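Local coordinates for odorant-binding protein (Phormia regina, PDB 5DIC) that binds fatty acids such as palmitate in the oral disk of the blowfly and probably carries these poorly soluble molecules as an odorant-binding protein, at residues V20-V25 against F53-T58; F48-F53 against A95-T100; V64-V69 against K88-K93. All blocks are in the same frame, centred on the assembly; numbering follows the deposited sequence.

Interaction 1: V20-V25 against F53-T58; sequences VKQEKV and FEKIGT. With PLM (palmitic acid), chain B.
Q22 swings CG opposite its own amide nitrogen (chi1 -176°) and, with the rest of its chain extended, reaches out from the last turn of helix 6-22 towards K55, whose chain bends at chi2 (-60°) and comes from the opposite direction. K55 NZ donates to Q22 OE1 at 2.8 Å, coming in 24° off the carbonyl plane. The other half of the amide is turned back on its own segment, where Q22 NE2 donates to E23 OE2 at 2.9 Å, nearly in the amide plane. Both amide atoms are thus engaged, which fixes the flip of the group. A water accepts from Q22 NE2 and donates to E54 OE1 at 2.8 Å, linking the two helices a second time. Each helix here ends in a Schellman motif, with K24 and G57 as the residues of positive phi, so the contact joins two C-terminal ends in the all-helical PBP/GOBP fold. The charge of E54 is met chiefly by R97. On the inner side of helix 43-55, F53 turns one ring face to palmitate, whose CF lies over the ring centre, 3.7 Å from F53 CG. Were F53 an alanine, the face under CF would be lost, and the tail of the palmitate would probably be left freer to move. I56 CG2 approaches the head group, 3.4 Å from palmitate O2.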
loop_
_atom_site.group_PDB
_atom_site.type_symbol
_atom_site.label_atom_id
_atom_site.label_comp_id
_atom_site.label_asym_id
_atom_site.label_seq_id
_atom_site.Cartn_x
_atom_site.Cartn_y
_atom_site.Cartn_z
ATOM N N VAL A 20 -1.720 5.285 -11.858
ATOM C CA VAL A 20 -2.779 5.075 -12.838
ATOM C C VAL A 20 -2.167 4.990 -14.238
ATOM O O VAL A 20 -2.537 4.146 -15.054
ATOM C CB VAL A 20 -3.837 6.208 -12.754
ATOM C CG1 VAL A 20 -4.682 6.289 -14.016
ATOM C CG2 VAL A 20 -4.728 6.022 -11.521
ATOM N N LYS A 21 -1.218 5.883 -14.522
ATOM C CA LYS A 21 -0.535 5.868 -15.813
ATOM C C LYS A 21 0.364 4.627 -15.969
ATOM O O LYS A 21 0.255 3.885 -16.942
ATOM C CB LYS A 21 0.291 7.136 -15.977
ATOM C CG LYS A 21 0.992 7.223 -17.319
ATOM C CD LYS A 21 1.743 8.541 -17.505
ATOM C CE LYS A 21 2.430 8.591 -18.859
ATOM N NZ LYS A 21 3.128 9.885 -19.087
ATOM N N GLN A 22 1.223 4.381 -14.984
ATOM C CA GLN A 22 2.233 3.333 -15.108
ATOM C C GLN A 22 1.614 1.952 -15.219
ATOM O O GLN A 22 2.076 1.101 -15.996
ATOM C CB GLN A 22 3.177 3.352 -13.907
ATOM C CG GLN A 22 4.308 2.356 -13.997
ATOM C CD GLN A 22 5.276 2.511 -12.867
ATOM O OE1 GLN A 22 6.023 3.467 -12.810
ATOM N NE2 GLN A 22 5.218 1.594 -11.910
ATOM N N GLU A 23 0.535 1.723 -14.460
ATOM C CA GLU A 23 -0.120 0.412 -14.432
ATOM C C GLU A 23 -1.340 0.330 -15.356
ATOM O O GLU A 23 -2.078 -0.644 -15.325
ATOM C CB GLU A 23 -0.451 0.001 -13.012
ATOM C CG GLU A 23 0.732 0.116 -12.054
ATOM C CD GLU A 23 1.932 -0.756 -12.350
ATOM O OE1 GLU A 23 1.761 -1.892 -12.835
ATOM O OE2 GLU A 23 3.050 -0.323 -11.990
ATOM N N LYS A 24 -1.524 1.346 -16.199
ATOM C CA LYS A 24 -2.527 1.286 -17.265
ATOM C C LYS A 24 -3.916 1.010 -16.711
ATOM O O LYS A 24 -4.683 0.228 -17.252
ATOM C CB LYS A 24 -2.120 0.313 -18.359
ATOM C CG LYS A 24 -0.819 0.724 -19.004
ATOM C CD LYS A 24 -0.355 -0.274 -20.038
ATOM C CE LYS A 24 0.841 0.289 -20.775
ATOM N NZ LYS A 24 2.031 0.437 -19.907
ATOM N N VAL A 25 -4.240 1.697 -15.628
ATOM C CA VAL A 25 -5.504 1.509 -14.930
ATOM C C VAL A 25 -6.621 2.165 -15.751
ATOM O O VAL A 25 -6.438 3.277 -16.238
ATOM C CB VAL A 25 -5.377 2.120 -13.520
ATOM C CG1 VAL A 25 -6.655 2.031 -12.727
ATOM C CG2 VAL A 25 -4.189 1.526 -12.742
ATOM N N PHE A 53 2.681 1.557 -3.368
ATOM C CA PHE A 53 3.625 1.240 -2.306
ATOM C C PHE A 53 5.068 1.302 -2.715
ATOM O O PHE A 53 5.929 1.640 -1.894
ATOM C CB PHE A 53 3.212 -0.084 -1.636
ATOM C CG PHE A 53 1.904 0.064 -0.879
ATOM C CD1 PHE A 53 1.790 0.965 0.170
ATOM C CD2 PHE A 53 0.789 -0.641 -1.264
ATOM C CE1 PHE A 53 0.582 1.158 0.807
ATOM C CE2 PHE A 53 -0.428 -0.479 -0.633
ATOM C CZ PHE A 53 -0.529 0.437 0.403
ATOM N N GLU A 54 5.331 1.032 -3.984
ATOM C CA GLU A 54 6.663 1.274 -4.537
ATOM C C GLU A 54 6.999 2.775 -4.568
ATOM O O GLU A 54 8.079 3.195 -4.143
ATOM C CB GLU A 54 6.790 0.666 -5.933
ATOM C CG GLU A 54 6.767 -0.845 -5.962
ATOM C CD GLU A 54 6.594 -1.455 -7.339
ATOM O OE1 GLU A 54 6.240 -0.724 -8.299
ATOM O OE2 GLU A 54 6.794 -2.691 -7.464
ATOM N N LYS A 55 6.062 3.590 -5.077
ATOM C CA LYS A 55 6.358 5.003 -5.244
ATOM C C LYS A 55 6.534 5.733 -3.907
ATOM O O LYS A 55 7.246 6.731 -3.856
ATOM C CB LYS A 55 5.254 5.687 -6.041
ATOM C CG LYS A 55 5.064 5.238 -7.461
ATOM C CD LYS A 55 6.263 5.431 -8.353
ATOM C CE LYS A 55 5.924 4.909 -9.737
ATOM N NZ LYS A 55 7.075 4.896 -10.657
ATOM N N ILE A 56 5.869 5.262 -2.851
ATOM C CA ILE A 56 6.072 5.888 -1.544
ATOM C C ILE A 56 7.267 5.288 -0.801
ATOM O O ILE A 56 7.530 5.706 0.324
ATOM C CB ILE A 56 4.803 5.889 -0.675
ATOM C CG1 ILE A 56 4.410 4.492 -0.202
ATOM C CG2 ILE A 56 3.654 6.542 -1.415
ATOM C CD1 ILE A 56 3.370 4.496 0.897
ATOM N N GLY A 57 8.006 4.367 -1.430
ATOM C CA GLY A 57 9.241 3.892 -0.866
ATOM C C GLY A 57 9.094 2.743 0.110
ATOM O O GLY A 57 10.080 2.381 0.773
ATOM N N THR A 58 7.920 2.113 0.194
ATOM C CA THR A 58 7.693 1.050 1.149
ATOM C C THR A 58 7.884 -0.369 0.607
ATOM O O THR A 58 7.916 -1.324 1.389
ATOM C CB THR A 58 6.287 1.156 1.799
ATOM O OG1 THR A 58 5.247 1.048 0.810
ATOM C CG2 THR A 58 6.168 2.434 2.640
HETATM C C1 PLM B . 3.499 9.447 0.901
HETATM O O1 PLM B . 4.130 8.874 1.827
HETATM O O2 PLM B . 4.027 9.709 -0.194
HETATM C C2 PLM B . 2.039 9.805 1.025
HETATM C C3 PLM B . 1.389 9.237 2.279
HETATM C C4 PLM B . 1.185 7.740 2.173
HETATM C C5 PLM B . 0.224 7.302 3.263
HETATM C C6 PLM B . 0.228 5.800 3.422
HETATM C C7 PLM B . 1.468 5.352 4.162
HETATM C C8 PLM B . 1.264 3.890 4.464
HETATM C C9 PLM B . 2.631 3.269 4.619
HETATM C CA PLM B . 2.627 1.883 5.244
HETATM C CB PLM B . 3.023 0.747 4.323
HETATM C CC PLM B . 2.515 -0.600 4.825
HETATM C CD PLM B . 1.846 -1.393 3.704
HETATM C CE PLM B . 2.815 -1.818 2.585
HETATM C CF PLM B . 2.114 -2.727 1.558
HETATM C CG PLM B . 3.009 -3.263 0.450
HETATM O O HOH W 1 6.926 1.656 -9.531
#

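Interaction 2: F48-F53 against A95-T100; sequences FGTCFF and ADRCDT. With PLM (palmitic acid), chain B.
T50 presents its two branches to different parts of the opposing helix start, the methyl to R97 and the hydroxyl to C98. T50 CG2 stands over one face of the R97 guanidinium, 3.9 Å from R97 NE, and touches the aliphatic part of the arginine at R97 CG as well. R97, extended from CG to NE, slants past the threonine and runs along helix 43-55 instead of pointing straight into it. The far end of the arginine then reaches C51, with R97 NH2 4.0 Å from C51 CB. That nitrogen is held by salt bridges to E54 and E23, so the methyl packs on a guanidinium whose position is already set by two carboxylates. T50 OG1 lies 3.2 Å from C98 O, and its hydrogen bond to K46 O ties it back to its own helix. The backbones approach closely at this point, with T50 CA and C98 CA 5.7 Å apart. Two of the three disulfides of the classical insect odorant-binding fold start from these segments: C51 is bonded to C19 and C98 to C47, so helix 43-55 is linked covalently both to helix 6-22 and to helix 97-113. The beginning of the latter is shaped by D96, the N-cap residue, whose OD1 accepts from D99 N at 2.9 Å. D99 in turn uses an anti lone pair of OD2 to accept from A95 N at 2.9 Å, while its OD1 forms a salt bridge with K46. Farther along helix 43-55, F52 CD2 lies 4.2 Å above the plane of the F53 ring, offset toward its rim, on the face opposite the palmitate.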
loop_
_atom_site.group_PDB
_atom_site.type_symbol
_atom_site.label_atom_id
_atom_site.label_comp_id
_atom_site.label_asym_id
_atom_site.label_seq_id
_atom_site.Cartn_x
_atom_site.Cartn_y
_atom_site.Cartn_z
ATOM N N PHE A 48 -1.938 -1.289 -9.472
ATOM C CA PHE A 48 -1.953 0.073 -8.954
ATOM C C PHE A 48 -1.464 0.128 -7.508
ATOM O O PHE A 48 -0.636 0.966 -7.164
ATOM C CB PHE A 48 -3.374 0.660 -9.022
ATOM C CG PHE A 48 -3.463 1.984 -8.310
ATOM C CD1 PHE A 48 -3.766 2.018 -6.976
ATOM C CD2 PHE A 48 -3.164 3.171 -8.946
ATOM C CE1 PHE A 48 -3.736 3.204 -6.264
ATOM C CE2 PHE A 48 -3.149 4.358 -8.268
ATOM C CZ PHE A 48 -3.427 4.383 -6.925
ATOM N N GLY A 49 -2.000 -0.737 -6.666
ATOM C CA GLY A 49 -1.641 -0.688 -5.255
ATOM C C GLY A 49 -0.175 -0.995 -5.066
ATOM O O GLY A 49 0.495 -0.346 -4.284
ATOM N N THR A 50 0.318 -2.017 -5.779
ATOM C CA THR A 50 1.737 -2.338 -5.731
ATOM C C THR A 50 2.595 -1.161 -6.128
ATOM O O THR A 50 3.558 -0.803 -5.440
ATOM C CB THR A 50 1.991 -3.586 -6.592
ATOM O OG1 THR A 50 1.239 -4.693 -6.082
ATOM C CG2 THR A 50 3.407 -3.996 -6.600
ATOM N N CYS A 51 2.233 -0.549 -7.250
ATOM C CA CYS A 51 2.906 0.659 -7.694
ATOM C C CYS A 51 2.903 1.745 -6.625
ATOM O O CYS A 51 3.913 2.400 -6.390
ATOM C CB CYS A 51 2.257 1.170 -8.981
ATOM S SG CYS A 51 2.877 2.708 -9.636
ATOM N N PHE A 52 1.749 1.947 -5.981
ATOM C CA PHE A 52 1.643 3.009 -5.006
ATOM C C PHE A 52 2.656 2.772 -3.895
ATOM O O PHE A 52 3.357 3.696 -3.474
ATOM C CB PHE A 52 0.210 3.097 -4.506
ATOM C CG PHE A 52 -0.013 4.231 -3.562
ATOM C CD1 PHE A 52 -0.324 5.494 -4.045
ATOM C CD2 PHE A 52 0.111 4.057 -2.205
ATOM C CE1 PHE A 52 -0.502 6.553 -3.186
ATOM C CE2 PHE A 52 -0.056 5.123 -1.328
ATOM C CZ PHE A 52 -0.354 6.362 -1.844
ATOM N N PHE A 53 2.681 1.557 -3.368
ATOM C CA PHE A 53 3.625 1.240 -2.306
ATOM C C PHE A 53 5.068 1.302 -2.715
ATOM O O PHE A 53 5.929 1.640 -1.894
ATOM C CB PHE A 53 3.212 -0.084 -1.636
ATOM C CG PHE A 53 1.904 0.064 -0.879
ATOM C CD1 PHE A 53 1.790 0.965 0.170
ATOM C CD2 PHE A 53 0.789 -0.641 -1.264
ATOM C CE1 PHE A 53 0.582 1.158 0.807
ATOM C CE2 PHE A 53 -0.428 -0.479 -0.633
ATOM C CZ PHE A 53 -0.529 0.437 0.403
ATOM N N ALA A 95 1.232 -14.498 -6.408
ATOM C CA ALA A 95 1.374 -15.215 -7.689
ATOM C C ALA A 95 2.304 -14.509 -8.688
ATOM O O ALA A 95 2.814 -15.127 -9.610
ATOM C CB ALA A 95 0.001 -15.421 -8.308
ATOM N N ASP A 96 2.481 -13.198 -8.508
ATOM C CA ASP A 96 3.243 -12.319 -9.394
ATOM C C ASP A 96 3.493 -11.013 -8.624
ATOM O O ASP A 96 3.002 -10.861 -7.498
ATOM C CB ASP A 96 2.549 -12.140 -10.762
ATOM C CG ASP A 96 1.143 -11.590 -10.666
ATOM O OD1 ASP A 96 0.830 -10.843 -9.715
ATOM O OD2 ASP A 96 0.349 -11.855 -11.614
ATOM N N ARG A 97 4.190 -10.060 -9.245
ATOM C CA ARG A 97 4.506 -8.786 -8.586
ATOM C C ARG A 97 3.257 -8.149 -7.967
ATOM O O ARG A 97 3.256 -7.688 -6.804
ATOM C CB ARG A 97 5.127 -7.816 -9.588
ATOM C CG ARG A 97 5.098 -6.356 -9.145
ATOM C CD ARG A 97 5.780 -5.421 -10.127
ATOM N NE ARG A 97 5.519 -4.016 -9.830
ATOM C CZ ARG A 97 4.605 -3.274 -10.449
ATOM N NH1 ARG A 97 3.838 -3.750 -11.412
ATOM N NH2 ARG A 97 4.473 -2.023 -10.071
ATOM N N CYS A 98 2.198 -8.061 -8.758
ATOM C CA CYS A 98 1.016 -7.314 -8.311
ATOM C C CYS A 98 0.225 -8.048 -7.244
ATOM O O CYS A 98 -0.307 -7.439 -6.302
ATOM C CB CYS A 98 0.165 -6.931 -9.504
ATOM S SG CYS A 98 1.053 -5.925 -10.684
ATOM N N ASP A 99 0.124 -9.352 -7.386
ATOM C CA ASP A 99 -0.554 -10.143 -6.358
ATOM C C ASP A 99 0.235 -10.161 -5.047
ATOM O O ASP A 99 -0.340 -10.149 -3.969
ATOM C CB ASP A 99 -0.844 -11.538 -6.902
ATOM C CG ASP A 99 -1.743 -12.347 -6.006
ATOM O OD1 ASP A 99 -2.865 -11.904 -5.693
ATOM O OD2 ASP A 99 -1.285 -13.422 -5.591
ATOM N N THR A 100 1.560 -10.188 -5.130
ATOM C CA THR A 100 2.401 -10.048 -3.931
ATOM C C THR A 100 2.167 -8.733 -3.191
ATOM O O THR A 100 1.934 -8.725 -1.987
ATOM C CB THR A 100 3.887 -10.208 -4.300
ATOM O OG1 THR A 100 4.085 -11.567 -4.703
ATOM C CG2 THR A 100 4.827 -9.836 -3.140
HETATM C C1 PLM B . 3.499 9.447 0.901
HETATM O O1 PLM B . 4.130 8.874 1.827
HETATM O O2 PLM B . 4.027 9.709 -0.194
HETATM C C2 PLM B . 2.039 9.805 1.025
HETATM C C3 PLM B . 1.389 9.237 2.279
HETATM C C4 PLM B . 1.185 7.740 2.173
HETATM C C5 PLM B . 0.224 7.302 3.263
HETATM C C6 PLM B . 0.228 5.800 3.422
HETATM C C7 PLM B . 1.468 5.352 4.162
HETATM C C8 PLM B . 1.264 3.890 4.464
HETATM C C9 PLM B . 2.631 3.269 4.619
HETATM C CA PLM B . 2.627 1.883 5.244
HETATM C CB PLM B . 3.023 0.747 4.323
HETATM C CC PLM B . 2.515 -0.600 4.825
HETATM C CD PLM B . 1.846 -1.393 3.704
HETATM C CE PLM B . 2.815 -1.818 2.585
HETATM C CF PLM B . 2.114 -2.727 1.558
HETATM C CG PLM B . 3.009 -3.263 0.450
#

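Interaction 3: V64-V69 against K88-K93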
loop_
_atom_site.group_PDB
_atom_site.type_symbol
_atom_site.label_atom_id
_atom_site.label_comp_id
_atom_site.label_asym_id
_atom_site.label_seq_id
_atom_site.Cartn_x
_atom_site.Cartn_y
_atom_site.Cartn_z
ATOM N N VAL A 64 9.598 -5.554 1.511
ATOM C CA VAL A 64 9.141 -4.420 2.304
ATOM C C VAL A 64 10.321 -3.615 2.816
ATOM O O VAL A 64 11.287 -4.182 3.360
ATOM C CB VAL A 64 8.220 -4.878 3.432
ATOM C CG1 VAL A 64 7.807 -3.698 4.277
ATOM C CG2 VAL A 64 7.011 -5.627 2.885
ATOM N N GLN A 65 10.259 -2.297 2.612
ATOM C CA GLN A 65 11.337 -1.390 3.027
ATOM C C GLN A 65 11.050 -0.947 4.453
ATOM O O GLN A 65 10.240 -0.040 4.689
ATOM C CB GLN A 65 11.462 -0.220 2.090
ATOM C CG GLN A 65 11.699 -0.648 0.660
ATOM C CD GLN A 65 12.880 -1.549 0.519
ATOM O OE1 GLN A 65 13.981 -1.205 0.995
ATOM N NE2 GLN A 65 12.664 -2.772 0.003
ATOM N N GLU A 66 11.638 -1.658 5.409
ATOM C CA GLU A 66 11.164 -1.595 6.782
ATOM C C GLU A 66 11.362 -0.226 7.427
ATOM O O GLU A 66 10.487 0.234 8.155
ATOM C CB GLU A 66 11.860 -2.663 7.614
ATOM C CG GLU A 66 11.563 -4.055 7.094
ATOM C CD GLU A 66 12.217 -5.142 7.873
ATOM O OE1 GLU A 66 12.485 -4.947 9.081
ATOM O OE2 GLU A 66 12.458 -6.194 7.249
ATOM N N ALA A 67 12.475 0.430 7.163
ATOM C CA ALA A 67 12.716 1.721 7.764
ATOM C C ALA A 67 11.686 2.753 7.315
ATOM O O ALA A 67 11.279 3.602 8.107
ATOM C CB ALA A 67 14.140 2.207 7.468
ATOM N N VAL A 68 11.262 2.678 6.057
ATOM C CA VAL A 68 10.279 3.609 5.541
ATOM C C VAL A 68 8.903 3.331 6.127
ATOM O O VAL A 68 8.204 4.252 6.539
ATOM C CB VAL A 68 10.270 3.639 4.008
ATOM C CG1 VAL A 68 9.199 4.579 3.512
ATOM C CG2 VAL A 68 11.627 4.050 3.469
ATOM N N VAL A 69 8.545 2.057 6.214
ATOM C CA VAL A 69 7.289 1.691 6.862
ATOM C C VAL A 69 7.273 2.213 8.298
ATOM O O VAL A 69 6.279 2.770 8.733
ATOM C CB VAL A 69 7.073 0.167 6.787
ATOM C CG1 VAL A 69 5.893 -0.235 7.656
ATOM C CG2 VAL A 69 6.869 -0.262 5.345
ATOM N N LYS A 88 5.122 -10.110 10.812
ATOM C CA LYS A 88 4.067 -10.988 10.316
ATOM C C LYS A 88 3.785 -10.898 8.825
ATOM O O LYS A 88 3.345 -11.895 8.232
ATOM C CB LYS A 88 2.804 -10.704 11.096
ATOM C CG LYS A 88 2.993 -11.099 12.544
ATOM C CD LYS A 88 1.854 -11.908 13.121
ATOM C CE LYS A 88 0.728 -11.017 13.606
ATOM N NZ LYS A 88 -0.407 -11.840 14.107
ATOM N N CYS A 89 4.059 -9.754 8.215
ATOM C CA CYS A 89 3.613 -9.525 6.855
ATOM C C CYS A 89 4.689 -9.433 5.810
ATOM O O CYS A 89 4.396 -9.550 4.611
ATOM C CB CYS A 89 2.791 -8.245 6.817
ATOM S SG CYS A 89 1.280 -8.308 7.818
ATOM N N LYS A 90 5.921 -9.201 6.206
ATOM C CA LYS A 90 6.879 -8.746 5.225
ATOM C C LYS A 90 7.348 -9.848 4.290
ATOM O O LYS A 90 7.893 -9.532 3.230
ATOM C CB LYS A 90 8.072 -8.100 5.894
ATOM C CG LYS A 90 8.984 -9.089 6.563
ATOM C CD LYS A 90 10.036 -8.372 7.359
ATOM C CE LYS A 90 11.020 -9.385 7.903
ATOM N NZ LYS A 90 12.112 -8.661 8.598
ATOM N N ASN A 91 7.136 -11.123 4.673
ATOM C CA ASN A 91 7.596 -12.249 3.853
ATOM C C ASN A 91 6.550 -12.875 2.963
ATOM O O ASN A 91 6.810 -13.878 2.315
ATOM C CB ASN A 91 8.187 -13.346 4.736
ATOM C CG ASN A 91 9.399 -12.871 5.507
ATOM O OD1 ASN A 91 10.306 -12.274 4.928
ATOM N ND2 ASN A 91 9.425 -13.127 6.818
ATOM N N ILE A 92 5.384 -12.276 2.895
ATOM C CA ILE A 92 4.325 -12.799 2.085
ATOM C C ILE A 92 4.634 -12.696 0.597
ATOM O O ILE A 92 5.066 -11.660 0.107
ATOM C CB ILE A 92 3.030 -12.063 2.408
ATOM C CG1 ILE A 92 2.555 -12.604 3.760
ATOM C CG2 ILE A 92 1.976 -12.297 1.337
ATOM C CD1 ILE A 92 1.434 -11.820 4.366
ATOM N N LYS A 93 4.396 -13.806 -0.105
ATOM C CA LYS A 93 4.508 -13.804 -1.532
ATOM C C LYS A 93 3.245 -14.303 -2.202
ATOM O O LYS A 93 2.592 -15.215 -1.717
ATOM C CB LYS A 93 5.842 -14.443 -1.969
ATOM C CG LYS A 93 7.045 -13.545 -1.576
ATOM C CD LYS A 93 6.780 -12.049 -1.863
ATOM C CE LYS A 93 7.587 -10.975 -1.115
ATOM N NZ LYS A 93 7.433 -10.724 0.391
HETATM O O HOH W 2 10.075 -8.131 2.794
#
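K90 reaches across to E66 and forms the single salt bridge of this contact, with K90 NZ donating to E66 OE2 at 2.8 Å. The ammonium comes to the syn side of that oxygen but lies 33° out of the carboxylate plane. E66 OE1 is 3.8 Å from K90 NZ, so the grip is one-sided and not bidentate. Beyond CG both side chains are extended, and they cross at an angle; the lysine starts with CG between its backbone N and carbonyl carbon (chi1 73°), a rotation that carries the chain across to the glutamate. K90 CD also runs close to the acceptor, 3.3 Å from E66 OE2, so aliphatic lysine surface lies beside the carboxylate.

A water supplies the second polar link. It accepts from V64 N at 2.9 Å and donates to K90 O at 2.6 Å, giving the amide at the end of strand 63-64 and the carbonyl of K90 a common partner. Next to this bridge V64 CG2 packs against the lysine backbone, 3.9 Å from K90 CA, and makes the nonpolar part of the contact. Past the type I turn from C89 to I92, K93 folds its ammonium back onto its own segment: K93 NZ donates to I92 O at 2.6 Å, approaching from above the plane of the carbonyl.

Q65, at the N-cap position of helix 66-77, accepts through its carbonyl O from V69 N, and its NE2 is hydrogen-bonded to V63 O. C89 is joined by a disulfide to C107 on helix 97-113. The arrangement pins the start of helix 66-77 to 88-93, within the disulfide-linked all-helical fold of the PBP/GOBP family.

Overall arrangement
Interactions 1 and 2 share F53 and helix 43-55, and their centres lie about 8 Å apart. R97 joins them: R97 NH2 forms salt bridges to E54 OE1 at 2.8 Å and to E23 OE2 at 2.9 Å, so one arginine of interaction 2 meets acids from both segments of interaction 1. Interaction 3 sits farther off, about 17 Å from interaction 1 and 13 Å from interaction 2 between centres. It nevertheless touches both, through T58 against Q65 and through T100 CG2, 3.2 Å from K93 CD. Interactions 1 and 2 both border the ligand through helix 43-55, K72 NZ is hydrogen-bonded to the palmitate, and the side chain of V64 lies about 5 Å from a bound palmitate.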